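Long-range contact in inorganic pyrophosphatase (Shewanella sp. AS-11, PDB 6LL8), which probably hydrolyses diphosphate to two phosphates as a metal-dependent family II pyrophosphatase of the DHH phosphoesterase superfamily: residues Gln86-Leu98 / Leu107-Ile121. Sequence-based numbering, arbitrary orientation. Where two conformers were deposited one is given.
Sequences QATIVGIVDHHKL and LECWIRPVGCSNTVI. Unlike the reference sequence in segment 107-121: Ser117 (reference Arg). With MG (magnesium ion), chain D; 2PN (imidodiphosphoric acid), chain I.
His95 ND1 donates to Val114 O (2.9 Å), which lies in the plane of the imidazole, although the donor stands above that carbonyl's plane. A water donates to Val114 O as well and to His95 O. With ND1 protonated, His95 NE2 is left to bind a magnesium ion at 2.2 Å. Asp15, Asp73 and Asp147 share that metal, together with imidodiphosphate O3. Cys116 CA and Ser117 N lie over one face of the imidazole. The ring reaches this place because CG sits between the backbone N and the carbonyl carbon (chi1 64°). Ser117 OG, 3.2 Å from His95 CD2, is hydrogen-bonded to Asp73, and Ser117 N to Asp15.

Upstream, strands 88-94 and 108-111 pair in parallel, with 108-111 at the edge of the sheet. Five backbone hydrogen bonds join them, the first from Glu108 N to Val90 O and the last from Arg112 N to Asp94 O. On one face Val93 CG2 packs on Val120 CG1 of the following helix (3.7 Å).

Asp94 OD1 takes two donors. His96 ND1 meets the syn lone pair of Asp94 OD1 at 2.7 Å, almost straight (179°); His95 N comes from above the carboxylate plane. His96 NE2 then accepts from imidodiphosphate N1 (2.8 Å).

In the DHH motif, Asp94-His95-His96, Val114 O holds the ND1 side of His95 and Asp94 that of His96. This is consistent with NE2 of each ring being turned to the site, one to metal and one to the substrate analogue.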
loop_
_atom_site.group_PDB
_atom_site.type_symbol
_atom_site.label_atom_id
_atom_site.label_comp_id
_atom_site.label_asym_id
_atom_site.label_seq_id
_atom_site.Cartn_x
_atom_site.Cartn_y
_atom_site.Cartn_z
ATOM N N GLN A 86 -11.667 -19.983 0.711
ATOM C CA GLN A 86 -11.399 -21.421 0.536
ATOM C C GLN A 86 -9.936 -21.743 0.786
ATOM O O GLN A 86 -9.529 -22.892 0.597
ATOM C CB GLN A 86 -11.809 -21.853 -0.866
ATOM C CG GLN A 86 -13.322 -21.836 -1.086
ATOM C CD GLN A 86 -13.821 -20.500 -1.552
ATOM O OE1 GLN A 86 -13.348 -19.959 -2.559
ATOM N NE2 GLN A 86 -14.848 -20.003 -0.872
ATOM N N ALA A 87 -9.161 -20.765 1.232
ATOM C CA ALA A 87 -7.776 -20.950 1.716
ATOM C C ALA A 87 -7.788 -20.976 3.232
ATOM O O ALA A 87 -8.827 -20.684 3.851
ATOM C CB ALA A 87 -6.897 -19.839 1.206
ATOM N N THR A 88 -6.643 -21.232 3.826
ATOM C CA THR A 88 -6.468 -21.108 5.265
ATOM C C THR A 88 -5.461 -19.980 5.479
ATOM O O THR A 88 -4.298 -20.087 5.078
ATOM C CB THR A 88 -5.971 -22.401 5.889
ATOM O OG1 THR A 88 -6.931 -23.430 5.637
ATOM C CG2 THR A 88 -5.746 -22.247 7.374
ATOM N N ILE A 89 -5.920 -18.922 6.139
ATOM C CA ILE A 89 -5.005 -17.817 6.506
ATOM C C ILE A 89 -4.248 -18.246 7.753
ATOM O O ILE A 89 -4.871 -18.440 8.826
ATOM C CB ILE A 89 -5.763 -16.503 6.722
ATOM C CG1 ILE A 89 -6.486 -16.058 5.458
ATOM C CG2 ILE A 89 -4.814 -15.424 7.212
ATOM C CD1 ILE A 89 -7.503 -14.971 5.653
ATOM N N VAL A 90 -2.939 -18.425 7.622
ATOM C CA VAL A 90 -2.085 -18.817 8.738
ATOM C C VAL A 90 -1.478 -17.611 9.436
ATOM O O VAL A 90 -1.022 -17.729 10.573
ATOM C CB VAL A 90 -1.016 -19.834 8.330
ATOM C CG1 VAL A 90 -1.674 -21.139 7.900
ATOM C CG2 VAL A 90 -0.064 -19.306 7.267
ATOM N N GLY A 91 -1.485 -16.464 8.781
ATOM C CA GLY A 91 -0.873 -15.284 9.376
ATOM C C GLY A 91 -1.293 -14.019 8.688
ATOM O O GLY A 91 -1.683 -14.065 7.509
ATOM N N ILE A 92 -1.183 -12.907 9.397
ATOM C CA ILE A 92 -1.311 -11.547 8.850
ATOM C C ILE A 92 -0.179 -10.742 9.460
ATOM O O ILE A 92 -0.057 -10.715 10.701
ATOM C CB ILE A 92 -2.651 -10.885 9.167
ATOM C CG1 ILE A 92 -3.818 -11.749 8.655
ATOM C CG2 ILE A 92 -2.701 -9.479 8.592
ATOM C CD1 ILE A 92 -5.175 -11.245 9.088
ATOM N N VAL A 93 0.586 -10.046 8.642
ATOM C CA VAL A 93 1.542 -9.016 9.109
ATOM C C VAL A 93 1.131 -7.721 8.444
ATOM O O VAL A 93 1.016 -7.664 7.213
ATOM C CB VAL A 93 3.007 -9.405 8.850
ATOM C CG1 VAL A 93 3.320 -9.721 7.398
ATOM C CG2 VAL A 93 3.915 -8.324 9.391
ATOM N N ASP A 94 0.877 -6.677 9.240
ATOM C CA ASP A 94 0.224 -5.488 8.665
ATOM C C ASP A 94 0.353 -4.309 9.597
ATOM O O ASP A 94 0.806 -4.422 10.738
ATOM C CB ASP A 94 -1.242 -5.803 8.354
ATOM C CG ASP A 94 -1.956 -4.758 7.524
ATOM O OD1 ASP A 94 -1.252 -4.019 6.770
ATOM O OD2 ASP A 94 -3.188 -4.688 7.605
ATOM N N HIS A 95 -0.132 -3.171 9.114
ATOM C CA HIS A 95 -0.138 -1.867 9.804
ATOM C C HIS A 95 -1.380 -1.053 9.423
ATOM O O HIS A 95 -1.357 0.165 9.519
ATOM C CB HIS A 95 1.162 -1.117 9.533
ATOM C CG HIS A 95 1.424 -0.722 8.107
ATOM N ND1 HIS A 95 1.955 0.507 7.810
ATOM C CD2 HIS A 95 1.325 -1.377 6.924
ATOM C CE1 HIS A 95 2.152 0.560 6.488
ATOM N NE2 HIS A 95 1.787 -0.562 5.907
ATOM N N HIS A 96 -2.444 -1.727 8.993
ATOM C CA HIS A 96 -3.739 -1.103 8.674
ATOM C C HIS A 96 -4.759 -1.357 9.773
ATOM O O HIS A 96 -4.533 -2.184 10.674
ATOM C CB HIS A 96 -4.292 -1.631 7.338
ATOM C CG HIS A 96 -3.527 -1.151 6.151
ATOM N ND1 HIS A 96 -2.371 -1.784 5.685
ATOM C CD2 HIS A 96 -3.736 -0.101 5.311
ATOM C CE1 HIS A 96 -1.919 -1.105 4.630
ATOM N NE2 HIS A 96 -2.740 -0.086 4.368
ATOM N N LYS A 97 -5.898 -0.695 9.661
ATOM C CA LYS A 97 -7.083 -1.037 10.433
ATOM C C LYS A 97 -7.389 -2.516 10.299
ATOM O O LYS A 97 -6.982 -3.176 9.330
ATOM C CB LYS A 97 -8.255 -0.207 9.921
ATOM C CG LYS A 97 -8.815 -0.619 8.569
ATOM C CD LYS A 97 -9.870 0.370 8.091
ATOM C CE LYS A 97 -10.425 0.085 6.720
ATOM N NZ LYS A 97 -11.204 -1.171 6.662
ATOM N N LEU A 98 -8.151 -3.017 11.256
ATOM C CA LEU A 98 -8.607 -4.410 11.199
ATOM C C LEU A 98 -9.812 -4.492 10.272
ATOM O O LEU A 98 -10.857 -3.913 10.552
ATOM C CB LEU A 98 -8.957 -4.910 12.588
ATOM C CG LEU A 98 -9.366 -6.370 12.666
ATOM C CD1 LEU A 98 -8.263 -7.285 12.145
ATOM C CD2 LEU A 98 -9.743 -6.740 14.078
ATOM N N LEU A 107 -4.477 -18.375 14.288
ATOM C CA LEU A 107 -3.486 -17.830 13.337
ATOM C C LEU A 107 -2.511 -16.926 14.073
ATOM O O LEU A 107 -2.707 -16.614 15.258
ATOM C CB LEU A 107 -4.158 -17.059 12.190
ATOM C CG LEU A 107 -4.636 -15.641 12.511
ATOM C CD1 LEU A 107 -4.952 -14.899 11.222
ATOM C CD2 LEU A 107 -5.837 -15.608 13.456
ATOM N N GLU A 108 -1.468 -16.509 13.378
ATOM C CA GLU A 108 -0.594 -15.422 13.843
ATOM C C GLU A 108 -1.028 -14.102 13.260
ATOM O O GLU A 108 -1.346 -14.022 12.067
ATOM C CB GLU A 108 0.791 -15.541 13.261
ATOM C CG GLU A 108 1.549 -16.728 13.724
ATOM C CD GLU A 108 3.043 -16.567 13.534
ATOM O OE1 GLU A 108 3.521 -15.737 12.687
ATOM O OE2 GLU A 108 3.699 -17.219 14.297
ATOM N N CYS A 109 -1.049 -13.071 14.083
ATOM C CA CYS A 109 -1.126 -11.693 13.579
ATOM C C CYS A 109 -0.010 -10.905 14.230
ATOM O O CYS A 109 0.104 -10.843 15.464
ATOM C CB CYS A 109 -2.439 -11.001 13.873
ATOM S SG CYS A 109 -3.883 -11.879 13.220
ATOM N N TRP A 110 0.806 -10.298 13.373
ATOM C CA TRP A 110 1.829 -9.307 13.743
ATOM C C TRP A 110 1.358 -7.997 13.142
ATOM O O TRP A 110 1.708 -7.680 12.009
ATOM C CB TRP A 110 3.197 -9.721 13.218
ATOM C CG TRP A 110 3.819 -10.925 13.833
ATOM C CD1 TRP A 110 3.512 -12.227 13.600
ATOM C CD2 TRP A 110 4.961 -10.901 14.676
ATOM N NE1 TRP A 110 4.374 -13.016 14.284
ATOM C CE2 TRP A 110 5.286 -12.249 14.933
ATOM C CE3 TRP A 110 5.732 -9.887 15.229
ATOM C CZ2 TRP A 110 6.382 -12.597 15.717
ATOM C CZ3 TRP A 110 6.828 -10.236 15.996
ATOM C CH2 TRP A 110 7.130 -11.570 16.237
ATOM N N ILE A 111 0.513 -7.275 13.857
ATOM C CA ILE A 111 -0.092 -6.043 13.347
ATOM C C ILE A 111 0.326 -4.942 14.301
ATOM O O ILE A 111 0.182 -5.076 15.527
ATOM C CB ILE A 111 -1.617 -6.180 13.162
ATOM C CG1 ILE A 111 -1.937 -7.305 12.168
ATOM C CG2 ILE A 111 -2.190 -4.830 12.743
ATOM C CD1 ILE A 111 -3.411 -7.637 12.001
ATOM N N ARG A 112 0.893 -3.873 13.776
ATOM C CA ARG A 112 1.375 -2.754 14.604
ATOM C C ARG A 112 1.042 -1.469 13.880
ATOM O O ARG A 112 1.198 -1.417 12.658
ATOM C CB ARG A 112 2.889 -2.828 14.816
ATOM C CG ARG A 112 3.387 -4.106 15.466
ATOM C CD ARG A 112 3.045 -4.241 16.928
ATOM N NE ARG A 112 3.778 -5.404 17.440
ATOM C CZ ARG A 112 3.330 -6.687 17.352
ATOM N NH1 ARG A 112 2.140 -6.965 16.856
ATOM N NH2 ARG A 112 4.084 -7.686 17.746
ATOM N N PRO A 113 0.657 -0.408 14.602
ATOM C CA PRO A 113 0.265 0.840 13.955
ATOM C C PRO A 113 1.492 1.697 13.639
ATOM O O PRO A 113 1.634 2.813 14.123
ATOM C CB PRO A 113 -0.677 1.455 14.986
ATOM C CG PRO A 113 -0.084 1.017 16.281
ATOM C CD PRO A 113 0.367 -0.411 16.047
ATOM N N VAL A 114 2.356 1.141 12.798
ATOM C CA VAL A 114 3.625 1.741 12.409
ATOM C C VAL A 114 3.553 2.162 10.953
ATOM O O VAL A 114 2.550 2.003 10.242
ATOM C CB VAL A 114 4.798 0.807 12.715
ATOM C CG1 VAL A 114 4.907 0.591 14.229
ATOM C CG2 VAL A 114 4.703 -0.509 11.933
ATOM N N GLY A 115 4.655 2.702 10.475
ATOM C CA GLY A 115 4.714 3.248 9.116
ATOM C C GLY A 115 4.772 2.258 7.989
ATOM O O GLY A 115 4.455 2.651 6.880
ATOM N N CYS A 116 5.160 1.014 8.225
ATOM C CA CYS A 116 5.386 0.078 7.115
ATOM C C CYS A 116 5.257 -1.362 7.597
ATOM O O CYS A 116 5.776 -1.680 8.679
ATOM C CB CYS A 116 6.742 0.352 6.510
ATOM S SG CYS A 116 7.097 -0.644 5.053
ATOM N N SER A 117 4.664 -2.238 6.790
ATOM C CA SER A 117 4.627 -3.657 7.163
ATOM C C SER A 117 6.034 -4.199 7.328
ATOM O O SER A 117 6.269 -5.083 8.172
ATOM C CB SER A 117 3.908 -4.495 6.128
ATOM O OG SER A 117 2.563 -4.127 5.939
ATOM N N ASN A 118 6.982 -3.743 6.532
ATOM C CA ASN A 118 8.366 -4.254 6.598
ATOM C C ASN A 118 9.036 -3.869 7.907
ATOM O O ASN A 118 9.979 -4.580 8.293
ATOM C CB ASN A 118 9.189 -3.854 5.371
ATOM C CG ASN A 118 8.992 -4.789 4.200
ATOM O OD1 ASN A 118 9.696 -5.805 4.134
ATOM N ND2 ASN A 118 8.006 -4.542 3.344
ATOM N N THR A 119 8.582 -2.826 8.588
ATOM C CA THR A 119 9.079 -2.528 9.958
ATOM C C THR A 119 8.706 -3.685 10.875
ATOM O O THR A 119 9.518 -4.118 11.729
ATOM C CB THR A 119 8.554 -1.188 10.428
ATOM O OG1 THR A 119 9.042 -0.215 9.504
ATOM C CG2 THR A 119 8.966 -0.848 11.838
ATOM N N VAL A 120 7.480 -4.173 10.745
ATOM C CA VAL A 120 7.013 -5.312 11.564
ATOM C C VAL A 120 7.756 -6.584 11.137
ATOM O O VAL A 120 8.150 -7.390 11.984
ATOM C CB VAL A 120 5.497 -5.477 11.453
ATOM C CG1 VAL A 120 5.038 -6.549 12.444
ATOM C CG2 VAL A 120 4.766 -4.176 11.707
ATOM N N ILE A 121 7.976 -6.810 9.845
ATOM C CA ILE A 121 8.737 -7.993 9.421
ATOM C C ILE A 121 10.143 -7.930 10.008
ATOM O O ILE A 121 10.650 -8.966 10.423
ATOM C CB ILE A 121 8.703 -8.111 7.890
ATOM C CG1 ILE A 121 7.269 -8.336 7.410
ATOM C CG2 ILE A 121 9.620 -9.218 7.424
ATOM C CD1 ILE A 121 7.081 -8.223 5.911
HETATM MG MG MG D . 2.149 -0.728 3.696
HETATM P P1 2PN I . -0.050 1.081 2.290
HETATM O O1 2PN I . -0.494 -0.162 1.524
HETATM O O2 2PN I . 0.738 2.033 1.429
HETATM O O3 2PN I . 0.687 0.703 3.560
HETATM N N1 2PN I . -1.423 1.855 2.762
HETATM P P2 2PN I . -2.173 3.263 2.338
HETATM O O4 2PN I . -3.610 2.850 2.035
HETATM O O5 2PN I . -1.491 3.811 1.103
HETATM O O6 2PN I . -2.091 4.199 3.520
HETATM O O HOH W 1 -0.183 2.235 10.893
#